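Local coordinates for protein fructuronate-tagaturonate epimerase UxaE (Cohnella laeviribosi, PDB 6ILA) that probably interconverts fructuronate and tagaturonate as a zinc-binding epimerase built on a TIM barrel, at residues S21-E26 with R76-T81; G306-G311 with A345-V350; L339-G344 with F362-A367. All coordinates share one frame; numbering follows the deposited sequence.

Interaction 1: S21-E26 with R76-T81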
# COMPACT_ATOMS: atom_id res chain seq x y z
N SER A 21 -16.63 -17.08 -8.96
CA SER A 21 -15.31 -17.71 -9.02
C SER A 21 -15.17 -18.82 -10.06
O SER A 21 -14.11 -19.44 -10.12
CB SER A 21 -14.92 -18.27 -7.65
OG SER A 21 -15.93 -19.11 -7.14
N ARG A 22 -16.18 -19.11 -10.88
CA ARG A 22 -16.01 -20.15 -11.88
C ARG A 22 -15.30 -19.58 -13.11
O ARG A 22 -15.66 -18.52 -13.62
CB ARG A 22 -17.34 -20.80 -12.27
CG ARG A 22 -17.96 -20.33 -13.57
CD ARG A 22 -18.52 -18.89 -13.45
NE ARG A 22 -18.82 -18.32 -14.77
CZ ARG A 22 -18.80 -17.02 -15.04
NH1 ARG A 22 -18.50 -16.14 -14.09
NH2 ARG A 22 -19.09 -16.59 -16.27
N HIS A 23 -14.25 -20.26 -13.54
CA HIS A 23 -13.49 -19.88 -14.71
C HIS A 23 -12.91 -21.16 -15.29
O HIS A 23 -12.38 -21.99 -14.55
CB HIS A 23 -12.35 -18.90 -14.38
CG HIS A 23 -12.77 -17.66 -13.66
ND1 HIS A 23 -12.60 -17.49 -12.30
CD2 HIS A 23 -13.32 -16.50 -14.12
CE1 HIS A 23 -13.05 -16.30 -11.95
NE2 HIS A 23 -13.49 -15.68 -13.03
N GLU A 24 -13.00 -21.32 -16.61
CA GLU A 24 -12.49 -22.52 -17.27
C GLU A 24 -11.15 -22.27 -17.94
O GLU A 24 -10.76 -21.13 -18.21
CB GLU A 24 -13.47 -23.02 -18.33
CG GLU A 24 -14.92 -22.67 -18.12
CD GLU A 24 -15.73 -23.03 -19.34
OE1 GLU A 24 -16.66 -22.26 -19.70
OE2 GLU A 24 -15.41 -24.08 -19.95
N SER A 25 -10.45 -23.37 -18.23
CA SER A 25 -9.25 -23.32 -19.06
C SER A 25 -9.22 -24.59 -19.90
O SER A 25 -8.92 -25.67 -19.37
CB SER A 25 -7.98 -23.17 -18.23
OG SER A 25 -6.99 -22.45 -18.96
N GLU A 26 -9.49 -24.45 -21.20
CA GLU A 26 -9.78 -25.57 -22.08
C GLU A 26 -10.77 -26.52 -21.41
O GLU A 26 -11.94 -26.17 -21.22
CB GLU A 26 -8.49 -26.30 -22.49
CG GLU A 26 -8.54 -26.89 -23.91
CD GLU A 26 -9.26 -28.25 -24.00
OE1 GLU A 26 -9.04 -29.10 -23.11
OE2 GLU A 26 -10.04 -28.46 -24.95
N ARG A 76 -0.46 -19.54 -14.74
CA ARG A 76 -0.08 -20.03 -16.06
C ARG A 76 -1.28 -20.07 -17.00
O ARG A 76 -1.12 -19.86 -18.21
CB ARG A 76 0.58 -21.41 -15.95
CG ARG A 76 2.05 -21.40 -15.50
CD ARG A 76 2.61 -22.81 -15.18
NE ARG A 76 2.45 -23.76 -16.28
CZ ARG A 76 3.29 -23.86 -17.31
NH1 ARG A 76 4.35 -23.07 -17.40
NH2 ARG A 76 3.06 -24.74 -18.27
N HIS A 77 -2.47 -20.30 -16.47
CA HIS A 77 -3.67 -20.44 -17.29
C HIS A 77 -4.55 -19.21 -17.30
O HIS A 77 -5.19 -18.92 -18.32
CB HIS A 77 -4.50 -21.64 -16.81
CG HIS A 77 -3.90 -22.97 -17.15
ND1 HIS A 77 -4.38 -23.76 -18.17
CD2 HIS A 77 -2.86 -23.64 -16.60
CE1 HIS A 77 -3.66 -24.87 -18.24
NE2 HIS A 77 -2.73 -24.82 -17.30
N PHE A 78 -4.62 -18.47 -16.19
CA PHE A 78 -5.56 -17.37 -16.05
C PHE A 78 -4.82 -16.05 -15.92
O PHE A 78 -4.34 -15.70 -14.83
CB PHE A 78 -6.47 -17.59 -14.83
CG PHE A 78 -7.36 -18.79 -14.97
CD1 PHE A 78 -8.60 -18.68 -15.57
CD2 PHE A 78 -6.95 -20.03 -14.51
CE1 PHE A 78 -9.42 -19.79 -15.71
CE2 PHE A 78 -7.76 -21.14 -14.65
CZ PHE A 78 -9.00 -21.02 -15.24
N PRO A 79 -4.71 -15.27 -17.00
CA PRO A 79 -3.84 -14.08 -16.96
C PRO A 79 -4.37 -12.93 -16.10
O PRO A 79 -3.56 -12.12 -15.63
CB PRO A 79 -3.72 -13.69 -18.44
CG PRO A 79 -4.02 -14.98 -19.20
CD PRO A 79 -5.12 -15.60 -18.37
N PHE A 80 -5.68 -12.83 -15.85
CA PHE A 80 -6.12 -11.75 -14.97
C PHE A 80 -5.56 -11.89 -13.56
O PHE A 80 -5.41 -10.89 -12.86
CB PHE A 80 -7.65 -11.67 -14.94
CG PHE A 80 -8.32 -12.81 -14.24
CD1 PHE A 80 -8.71 -12.70 -12.92
CD2 PHE A 80 -8.60 -13.98 -14.91
CE1 PHE A 80 -9.35 -13.74 -12.27
CE2 PHE A 80 -9.24 -15.02 -14.28
CZ PHE A 80 -9.61 -14.90 -12.95
N THR A 81 -5.22 -13.11 -13.16
CA THR A 81 -4.65 -13.35 -11.84
C THR A 81 -3.23 -12.81 -11.73
O THR A 81 -2.71 -12.70 -10.62
CB THR A 81 -4.64 -14.84 -11.53
OG1 THR A 81 -3.74 -15.49 -12.43
CG2 THR A 81 -6.00 -15.41 -11.73

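Interaction 2: G306-G311 with A345-V350. With PO4 (phosphate ion), chain E.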
# COMPACT_ATOMS: atom_id res chain seq x y z
N GLY A 306 2.25 20.23 6.95
CA GLY A 306 1.43 19.50 7.88
C GLY A 306 1.90 18.05 7.89
O GLY A 306 2.86 17.68 7.24
N GLU A 307 1.18 17.23 8.62
CA GLU A 307 1.68 15.88 8.83
C GLU A 307 0.61 14.84 8.56
O GLU A 307 -0.57 15.03 8.91
CB GLU A 307 2.24 15.71 10.23
CG GLU A 307 3.74 15.55 10.17
CD GLU A 307 4.38 15.43 11.53
OE1 GLU A 307 5.20 14.50 11.72
OE2 GLU A 307 4.10 16.28 12.40
N PHE A 308 1.04 13.76 7.94
CA PHE A 308 0.22 12.61 7.58
C PHE A 308 0.61 11.48 8.52
O PHE A 308 1.50 10.68 8.21
CB PHE A 308 0.44 12.22 6.13
CG PHE A 308 -0.24 13.11 5.15
CD1 PHE A 308 0.17 14.42 4.99
CD2 PHE A 308 -1.28 12.64 4.37
CE1 PHE A 308 -0.44 15.25 4.08
CE2 PHE A 308 -1.91 13.47 3.46
CZ PHE A 308 -1.47 14.78 3.31
N GLN A 309 -0.07 11.39 9.65
CA GLN A 309 0.21 10.30 10.56
C GLN A 309 -0.63 9.08 10.23
O GLN A 309 -1.62 9.16 9.49
CB GLN A 309 -0.05 10.74 11.99
CG GLN A 309 0.60 12.02 12.29
CD GLN A 309 1.11 12.04 13.69
OE1 GLN A 309 1.12 11.02 14.35
NE2 GLN A 309 1.54 13.20 14.15
N LYS A 310 -0.23 7.95 10.80
CA LYS A 310 -0.95 6.71 10.55
C LYS A 310 -2.28 6.71 11.28
O LYS A 310 -2.34 6.94 12.49
CB LYS A 310 -0.13 5.52 11.01
CG LYS A 310 0.89 5.08 10.01
CD LYS A 310 0.23 4.70 8.73
CE LYS A 310 1.12 3.75 7.94
NZ LYS A 310 0.45 2.47 7.48
N GLY A 311 -3.35 6.43 10.54
CA GLY A 311 -4.64 6.12 11.12
C GLY A 311 -5.52 7.31 11.42
O GLY A 311 -6.66 7.12 11.86
N ALA A 345 -4.90 6.75 4.11
CA ALA A 345 -6.12 6.31 4.76
C ALA A 345 -6.49 7.27 5.87
O ALA A 345 -5.64 7.68 6.65
CB ALA A 345 -5.95 4.90 5.33
N ASP A 346 -7.77 7.63 5.93
CA ASP A 346 -8.36 8.43 6.99
C ASP A 346 -8.01 9.90 6.88
O ASP A 346 -8.30 10.67 7.79
CB ASP A 346 -7.96 7.90 8.38
CG ASP A 346 -7.91 6.38 8.43
OD1 ASP A 346 -8.97 5.75 8.26
OD2 ASP A 346 -6.79 5.83 8.60
N LYS A 347 -7.36 10.30 5.79
CA LYS A 347 -7.12 11.71 5.51
C LYS A 347 -8.35 12.32 4.83
O LYS A 347 -8.26 12.87 3.72
CB LYS A 347 -5.88 11.86 4.64
CG LYS A 347 -4.61 11.27 5.24
CD LYS A 347 -4.20 11.90 6.57
CE LYS A 347 -3.07 11.11 7.20
NZ LYS A 347 -3.47 9.72 7.64
N PHE A 348 -9.50 12.24 5.52
CA PHE A 348 -10.77 12.64 4.93
C PHE A 348 -10.81 14.13 4.57
O PHE A 348 -11.57 14.53 3.69
CB PHE A 348 -11.92 12.32 5.88
CG PHE A 348 -12.13 10.85 6.12
CD1 PHE A 348 -12.28 9.96 5.07
CD2 PHE A 348 -12.22 10.35 7.41
CE1 PHE A 348 -12.49 8.60 5.32
CE2 PHE A 348 -12.42 8.99 7.66
CZ PHE A 348 -12.56 8.11 6.62
N SER A 349 -9.98 14.94 5.20
CA SER A 349 -9.98 16.38 4.96
C SER A 349 -9.26 16.79 3.68
O SER A 349 -9.38 17.95 3.27
CB SER A 349 -9.32 17.10 6.14
OG SER A 349 -10.26 17.54 7.08
N VAL A 350 -8.50 15.89 3.04
CA VAL A 350 -7.68 16.25 1.88
C VAL A 350 -8.23 15.67 0.59
O VAL A 350 -7.73 16.01 -0.49
CB VAL A 350 -6.21 15.82 2.08
CG1 VAL A 350 -5.64 16.38 3.39
CG2 VAL A 350 -6.09 14.31 2.06
P PO4 E . -2.81 3.46 6.33
O1 PO4 E . -3.19 3.63 7.77
O2 PO4 E . -1.46 2.81 6.23
O3 PO4 E . -3.82 2.52 5.69
O4 PO4 E . -2.79 4.82 5.65

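Interaction 3: L339-G344 with F362-A367. With GOL (glycerol), chain B; PO4 (phosphate ion), chain E.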
# COMPACT_ATOMS: atom_id res chain seq x y z
N LEU A 339 0.76 12.46 -8.56
CA LEU A 339 1.05 12.54 -7.14
C LEU A 339 0.56 11.27 -6.46
O LEU A 339 -0.54 10.78 -6.75
CB LEU A 339 0.39 13.75 -6.48
CG LEU A 339 0.67 15.20 -6.90
CD1 LEU A 339 -0.45 16.08 -6.40
CD2 LEU A 339 1.99 15.75 -6.39
N SER A 340 1.38 10.74 -5.55
CA SER A 340 1.06 9.56 -4.78
C SER A 340 0.89 9.96 -3.32
O SER A 340 1.80 10.53 -2.71
CB SER A 340 2.18 8.52 -4.96
OG SER A 340 1.77 7.19 -4.69
N ILE A 341 -0.27 9.66 -2.74
CA ILE A 341 -0.54 10.04 -1.35
C ILE A 341 -0.26 8.84 -0.46
O ILE A 341 -1.02 7.86 -0.45
CB ILE A 341 -1.97 10.55 -1.15
CG1 ILE A 341 -2.11 11.96 -1.72
CG2 ILE A 341 -2.21 10.71 0.29
CD1 ILE A 341 -2.15 12.02 -3.22
N HIS A 342 0.82 8.93 0.29
CA HIS A 342 1.13 7.97 1.31
C HIS A 342 0.41 8.33 2.60
O HIS A 342 -0.02 9.47 2.80
CB HIS A 342 2.63 7.90 1.52
CG HIS A 342 3.33 7.22 0.39
ND1 HIS A 342 4.27 6.24 0.58
CD2 HIS A 342 3.21 7.36 -0.95
CE1 HIS A 342 4.70 5.81 -0.59
NE2 HIS A 342 4.08 6.48 -1.54
N SER A 343 0.28 7.34 3.48
CA SER A 343 -0.45 7.48 4.74
C SER A 343 -1.87 7.97 4.51
O SER A 343 -2.50 8.52 5.43
CB SER A 343 0.29 8.40 5.71
OG SER A 343 1.34 7.69 6.34
N GLY A 344 -2.39 7.74 3.30
CA GLY A 344 -3.60 8.40 2.86
C GLY A 344 -4.86 7.97 3.58
O GLY A 344 -5.82 8.74 3.66
N PHE A 362 -4.49 10.15 -9.80
CA PHE A 362 -3.77 10.16 -8.53
C PHE A 362 -3.51 8.74 -8.08
O PHE A 362 -4.09 7.78 -8.59
CB PHE A 362 -4.54 10.91 -7.46
CG PHE A 362 -5.95 10.41 -7.26
CD1 PHE A 362 -6.19 9.13 -6.80
CD2 PHE A 362 -7.02 11.24 -7.53
CE1 PHE A 362 -7.47 8.66 -6.63
CE2 PHE A 362 -8.31 10.79 -7.36
CZ PHE A 362 -8.53 9.48 -6.91
N HIS A 363 -2.64 8.64 -7.07
CA HIS A 363 -2.40 7.39 -6.36
C HIS A 363 -2.55 7.63 -4.87
O HIS A 363 -1.97 8.56 -4.32
CB HIS A 363 -1.01 6.82 -6.63
CG HIS A 363 -0.83 5.45 -6.05
ND1 HIS A 363 -1.61 4.37 -6.44
CD2 HIS A 363 0.02 4.98 -5.11
CE1 HIS A 363 -1.24 3.30 -5.76
NE2 HIS A 363 -0.26 3.64 -4.94
N VAL A 364 -3.32 6.76 -4.21
CA VAL A 364 -3.60 6.85 -2.79
C VAL A 364 -3.34 5.48 -2.18
O VAL A 364 -3.94 4.49 -2.60
CB VAL A 364 -5.04 7.31 -2.53
CG1 VAL A 364 -5.22 7.69 -1.09
CG2 VAL A 364 -5.38 8.49 -3.38
N LYS A 365 -2.45 5.43 -1.18
CA LYS A 365 -2.00 4.18 -0.56
C LYS A 365 -2.67 3.97 0.79
O LYS A 365 -2.43 4.73 1.72
CB LYS A 365 -0.48 4.20 -0.37
CG LYS A 365 0.31 4.08 -1.63
CD LYS A 365 1.71 3.57 -1.37
CE LYS A 365 2.50 3.49 -2.66
NZ LYS A 365 3.97 3.32 -2.46
N THR A 366 -3.47 2.93 0.91
CA THR A 366 -3.97 2.49 2.21
C THR A 366 -3.33 1.15 2.55
O THR A 366 -2.92 0.40 1.67
CB THR A 366 -5.51 2.36 2.24
OG1 THR A 366 -5.89 1.05 1.82
CG2 THR A 366 -6.18 3.37 1.33
N ALA A 367 -3.24 0.87 3.85
CA ALA A 367 -2.70 -0.42 4.30
C ALA A 367 -3.10 -0.72 5.74
O ALA A 367 -3.83 -1.68 6.00
CB ALA A 367 -1.18 -0.45 4.15
C1 GOL B . 0.03 3.61 3.32
O1 GOL B . -0.85 4.71 3.47
C2 GOL B . 1.48 4.08 3.45
O2 GOL B . 1.67 5.08 2.48
C3 GOL B . 1.75 4.71 4.81
O3 GOL B . 3.14 4.81 5.03
P PO4 E . -2.81 3.46 6.33
O1 PO4 E . -3.19 3.63 7.77
O2 PO4 E . -1.46 2.81 6.23
O3 PO4 E . -3.82 2.52 5.69
O4 PO4 E . -2.79 4.82 5.65

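Interaction 1: S21-E26 with R76-T81
His23 and Phe80 are aimed at each other by their first torsions: CG of His23 stands beside its backbone N and anti to the carbonyl carbon (chi1 -55°), whereas CG of Phe80 is wedged between backbone N and carbonyl carbon (chi1 70°). The outcome is an edge-to-face pair in which Phe80 CZ lies over the centre of the imidazole, 3.8 Å from His23 CE1, with the ring planes at 52°. Phe78 packs against both His23 and Ser25; its CE1 meets His23 CB, and its CZ is 3.8 Å from Ser25 CB. Farther along, Ser25 OG and His77 ND1 share a hydrogen bond of 3.0 Å, the hydroxyl coming in at the imidazole edge, in the ring plane. His77 NE2, the other ring nitrogen, makes a weak hydrogen bond with Glu52, and Leu49 packs on Ser25, His77 and Phe78. This is surface packing between secondary-structure elements: alternate side chains of strand 16-25, an outermost strand of the five-stranded antiparallel sheet, meet the C-terminal end of helix 68-77 and the 3-10 turn that follows it.

Interaction 2: G306-G311 with A345-V350
The amine of Lys347, buried between two loops, takes the main-chain carbonyl of Gln309 as its partner across the contact instead of a carboxylate. The loops follow the sixth and seventh strands of the TIM barrel, and neither segment has regular helix or strand; the single hydrogen bond joining the two segments comes from this side chain. Its NZ lies 2.7 Å from Gln309 O, approaching nearly along the C=O axis (168°). A second bond, 3.1 Å from Lys347 NZ to Ala345 O, comes from a donor tilted 26° out of the carbonyl plane. The carbonyls of Ile312 and Ser343 also accept from NZ, making a cage of oxygens that would be expected to suit a positive charge. Bends at chi2 and chi4 carry the chain past Phe308, whose CD2 meets Lys347 CE at 3.7 Å, with Lys347 CG equally near; the two side chains cross obliquely. With an alanine here, the four carbonyls would probably lose their common donor and a gap would be likely to open beside the Phe308 ring. Farther along, Asp346 OD2 sits 3.3 Å from Gly311 CA, while Asp346 OD1 forms a salt bridge with Arg434, which also donates to Gly311 O. Lys347 itself is the centre of an inverse gamma turn. Beside the cage lies a phosphate ion, probably from the crystallisation liquor, where many TIM barrels bind phosphate groups; His438 and the backbone nitrogens of Ala367, Gly368 and Thr369 bind it too. From the 345-350 loop, Ala345 N donates to phosphate O4 at 3.2 Å, with a bent N-H...O angle of 135°.

Interaction 3: L339-G344 with F362-A367
Leu339, Ile341, His363 and Lys365 exchange the backbone bonds that join the seventh and eighth parallel strands of the TIM barrel, the two strands of a beta-alpha-beta unit. His363 N donates to Leu339 O at 3.0 Å, His363 O accepts from Ile341 N at 2.6 Å, and Ile341 O takes Lys365 N at 2.9 Å, so donors and acceptors alternate as in a regular parallel ladder. Past the end of strand 338-341 the pairing fades: Gly344 N reaches Lys365 O only weakly, at 3.4 Å. Inside the barrel, Lys365, extended beyond CG, runs alongside His342 and lays CD over one face of its ring, 3.9 Å from the centroid in a CH-pi contact. The buried Lys365 NZ is satisfied by salt bridges to Asp159 and Glu268 and by a bond to Thr179. Glu268 also bonds Ser340 OG and His342 NE2, coupling the lysine to the zinc site that His342 forms with His160, while His363 ND1 pairs with Thr92 on the neighbouring first strand. Glycerol occupies the mouth beside this site, its O2 accepting from Ser343 N at 2.8 Å with an N-H...O angle of 164°.

From the N terminus, interaction 1 comes first and closes a loop of 49 residues, bringing the helix that follows the antiparallel sheet back onto the sheet's first strand. It is complete long before the others begin and lies about 24 Å from interaction 2 and 16 Å from interaction 3, nearest atoms. Those two cross: 306-311 pairs with 345-350 only after 339-344 has begun interaction 3, which waits for 362-367. Because Gly344 and Ala345 are consecutive, the barrel pairing runs straight into the loop packing. Phe308 against Ser343 and Ala345 against Thr366 join the two directly, and both reach the same phosphate, tying strands seven and eight to the loops that follow strands six and seven.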